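Local coordinates for outer membrane protein Omp121 (Bacteroides thetaiotaomicron, PDB 5FQ8) that probably takes up nutrients across the bacterial outer membrane as a TonB-dependent receptor, a beta-barrel filled by a plug domain, at residues A148-Y153 / F559-I564. Numbering follows the deposited sequence.
Sequences AATALY and FFYPGI
T150 and Y561 meet where the plug domain of this TonB-dependent receptor lies against the inside of its transmembrane beta-barrel. Segment 148-153 belongs to the plug loop between strands 138-144 and 161-166, and segment 559-564 is part of barrel strand 558-569, flanked by strands 538-549 and 582-596. Within this segment Y561 points its CB toward the plug, whereas P562 and I564 direct their side chains away from it. From CB, which lies 6.3 Å from T150 OG1, the Y561 side chain turns so that CG sits between the backbone N and the carbonyl carbon (chi1 43°), and the ring reaches across to the loop. CD2 comes within 4.4 Å of T150 OG1, and CE2 is the ring carbon nearest the threonine, 4.2 Å from the same hydroxyl, which approaches the ring obliquely. The two side chains cross at about a right angle in a loose van der Waals contact. Past CE2 the ring leads away from OG1, with CZ 5.3 Å from it. At the tip, Y561 OH is hydrogen-bonded to D547 of the adjacent strand 538-549, so the barrel wall itself steadies the ring's polar end. A151 O makes a weak hydrogen bond to R545 of that strand, and A148 packs its side chain on S590 of strand 582-596; the plug loop thus touches both neighbours of strand 558-569. Further along the strand, the approach passes from side chain to backbone. G563 has no side chain, and the backbone of the two segments comes together here: A148 O accepts a CA-H...O contact from G563 CA at 3.4 Å, with an angle of 149° at the hydrogen.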
loop_
_atom_site.group_PDB
_atom_site.type_symbol
_atom_site.label_atom_id
_atom_site.label_comp_id
_atom_site.label_asym_id
_atom_site.label_seq_id
_atom_site.Cartn_x
_atom_site.Cartn_y
_atom_site.Cartn_z
ATOM N N ALA B 148 9.770 -35.939 28.268
ATOM C CA ALA B 148 10.631 -37.099 28.131
ATOM C C ALA B 148 10.021 -38.231 27.325
ATOM O O ALA B 148 10.741 -39.158 26.953
ATOM C CB ALA B 148 11.010 -37.649 29.507
ATOM N N ALA B 149 8.735 -38.192 27.046
ATOM C CA ALA B 149 8.117 -39.197 26.218
ATOM C C ALA B 149 7.174 -38.473 25.263
ATOM O O ALA B 149 5.962 -38.500 25.421
ATOM C CB ALA B 149 7.381 -40.239 27.050
ATOM N N THR B 150 7.746 -37.809 24.262
ATOM C CA THR B 150 6.983 -36.990 23.335
ATOM C C THR B 150 6.961 -37.566 21.934
ATOM O O THR B 150 6.714 -36.832 20.977
ATOM C CB THR B 150 7.548 -35.575 23.295
ATOM O OG1 THR B 150 8.956 -35.643 23.080
ATOM C CG2 THR B 150 7.282 -34.871 24.593
ATOM N N ALA B 151 7.210 -38.866 21.789
ATOM C CA ALA B 151 7.250 -39.473 20.465
ATOM C C ALA B 151 5.927 -39.361 19.729
ATOM O O ALA B 151 5.898 -39.462 18.499
ATOM C CB ALA B 151 7.643 -40.938 20.571
ATOM N N LEU B 152 4.831 -39.157 20.446
ATOM C CA LEU B 152 3.541 -39.212 19.786
ATOM C C LEU B 152 3.209 -37.913 19.076
ATOM O O LEU B 152 2.548 -37.935 18.039
ATOM C CB LEU B 152 2.460 -39.553 20.802
ATOM C CG LEU B 152 1.385 -40.516 20.324
ATOM C CD1 LEU B 152 2.030 -41.757 19.785
ATOM C CD2 LEU B 152 0.508 -40.869 21.477
ATOM N N TYR B 153 3.653 -36.779 19.598
ATOM C CA TYR B 153 3.270 -35.510 19.016
ATOM C C TYR B 153 4.435 -34.733 18.434
ATOM O O TYR B 153 4.201 -33.753 17.720
ATOM C CB TYR B 153 2.563 -34.637 20.052
ATOM C CG TYR B 153 1.530 -35.376 20.846
ATOM C CD1 TYR B 153 0.297 -35.694 20.297
ATOM C CD2 TYR B 153 1.787 -35.753 22.158
ATOM C CE1 TYR B 153 -0.651 -36.371 21.033
ATOM C CE2 TYR B 153 0.849 -36.427 22.904
ATOM C CZ TYR B 153 -0.369 -36.734 22.338
ATOM O OH TYR B 153 -1.309 -37.407 23.083
ATOM N N PHE B 559 17.083 -35.935 13.149
ATOM C CA PHE B 559 17.393 -36.042 14.569
ATOM C C PHE B 559 16.541 -37.118 15.224
ATOM O O PHE B 559 15.370 -37.290 14.891
ATOM C CB PHE B 559 17.216 -34.711 15.307
ATOM C CG PHE B 559 15.886 -34.047 15.092
ATOM C CD1 PHE B 559 15.686 -33.213 14.026
ATOM C CD2 PHE B 559 14.860 -34.213 15.993
ATOM C CE1 PHE B 559 14.494 -32.588 13.847
ATOM C CE2 PHE B 559 13.667 -33.588 15.819
ATOM C CZ PHE B 559 13.481 -32.777 14.749
ATOM N N PHE B 560 17.145 -37.831 16.167
ATOM C CA PHE B 560 16.512 -38.937 16.864
ATOM C C PHE B 560 16.467 -38.643 18.352
ATOM O O PHE B 560 17.454 -38.187 18.925
ATOM C CB PHE B 560 17.279 -40.223 16.607
ATOM C CG PHE B 560 16.936 -41.342 17.540
ATOM C CD1 PHE B 560 15.910 -42.213 17.247
ATOM C CD2 PHE B 560 17.659 -41.543 18.696
ATOM C CE1 PHE B 560 15.609 -43.232 18.090
ATOM C CE2 PHE B 560 17.359 -42.565 19.541
ATOM C CZ PHE B 560 16.337 -43.412 19.241
ATOM N N TYR B 561 15.335 -38.929 18.984
ATOM C CA TYR B 561 15.210 -38.718 20.422
ATOM C C TYR B 561 14.417 -39.822 21.115
ATOM O O TYR B 561 13.246 -40.050 20.795
ATOM C CB TYR B 561 14.572 -37.362 20.724
ATOM C CG TYR B 561 13.388 -36.968 19.872
ATOM C CD1 TYR B 561 13.562 -36.534 18.574
ATOM C CD2 TYR B 561 12.104 -36.981 20.379
ATOM C CE1 TYR B 561 12.508 -36.156 17.799
ATOM C CE2 TYR B 561 11.038 -36.594 19.604
ATOM C CZ TYR B 561 11.257 -36.178 18.310
ATOM O OH TYR B 561 10.232 -35.783 17.505
ATOM N N PRO B 562 15.015 -40.512 22.077
ATOM C CA PRO B 562 14.301 -41.577 22.777
ATOM C C PRO B 562 13.831 -41.165 24.150
ATOM O O PRO B 562 14.109 -40.059 24.613
ATOM C CB PRO B 562 15.356 -42.676 22.876
ATOM C CG PRO B 562 16.675 -41.933 22.896
ATOM C CD PRO B 562 16.441 -40.521 22.422
ATOM N N GLY B 563 13.125 -42.070 24.815
ATOM C CA GLY B 563 12.643 -41.821 26.160
ATOM C C GLY B 563 12.246 -43.101 26.858
ATOM O O GLY B 563 12.048 -44.142 26.229
ATOM N N ILE B 564 12.126 -43.012 28.175
ATOM C CA ILE B 564 11.696 -44.141 28.988
ATOM C C ILE B 564 10.967 -43.594 30.204
ATOM O O ILE B 564 11.395 -42.607 30.802
ATOM C CB ILE B 564 12.896 -45.027 29.375
ATOM C CG1 ILE B 564 12.427 -46.276 30.106
ATOM C CG2 ILE B 564 13.890 -44.258 30.213
ATOM C CD1 ILE B 564 13.532 -47.250 30.444
#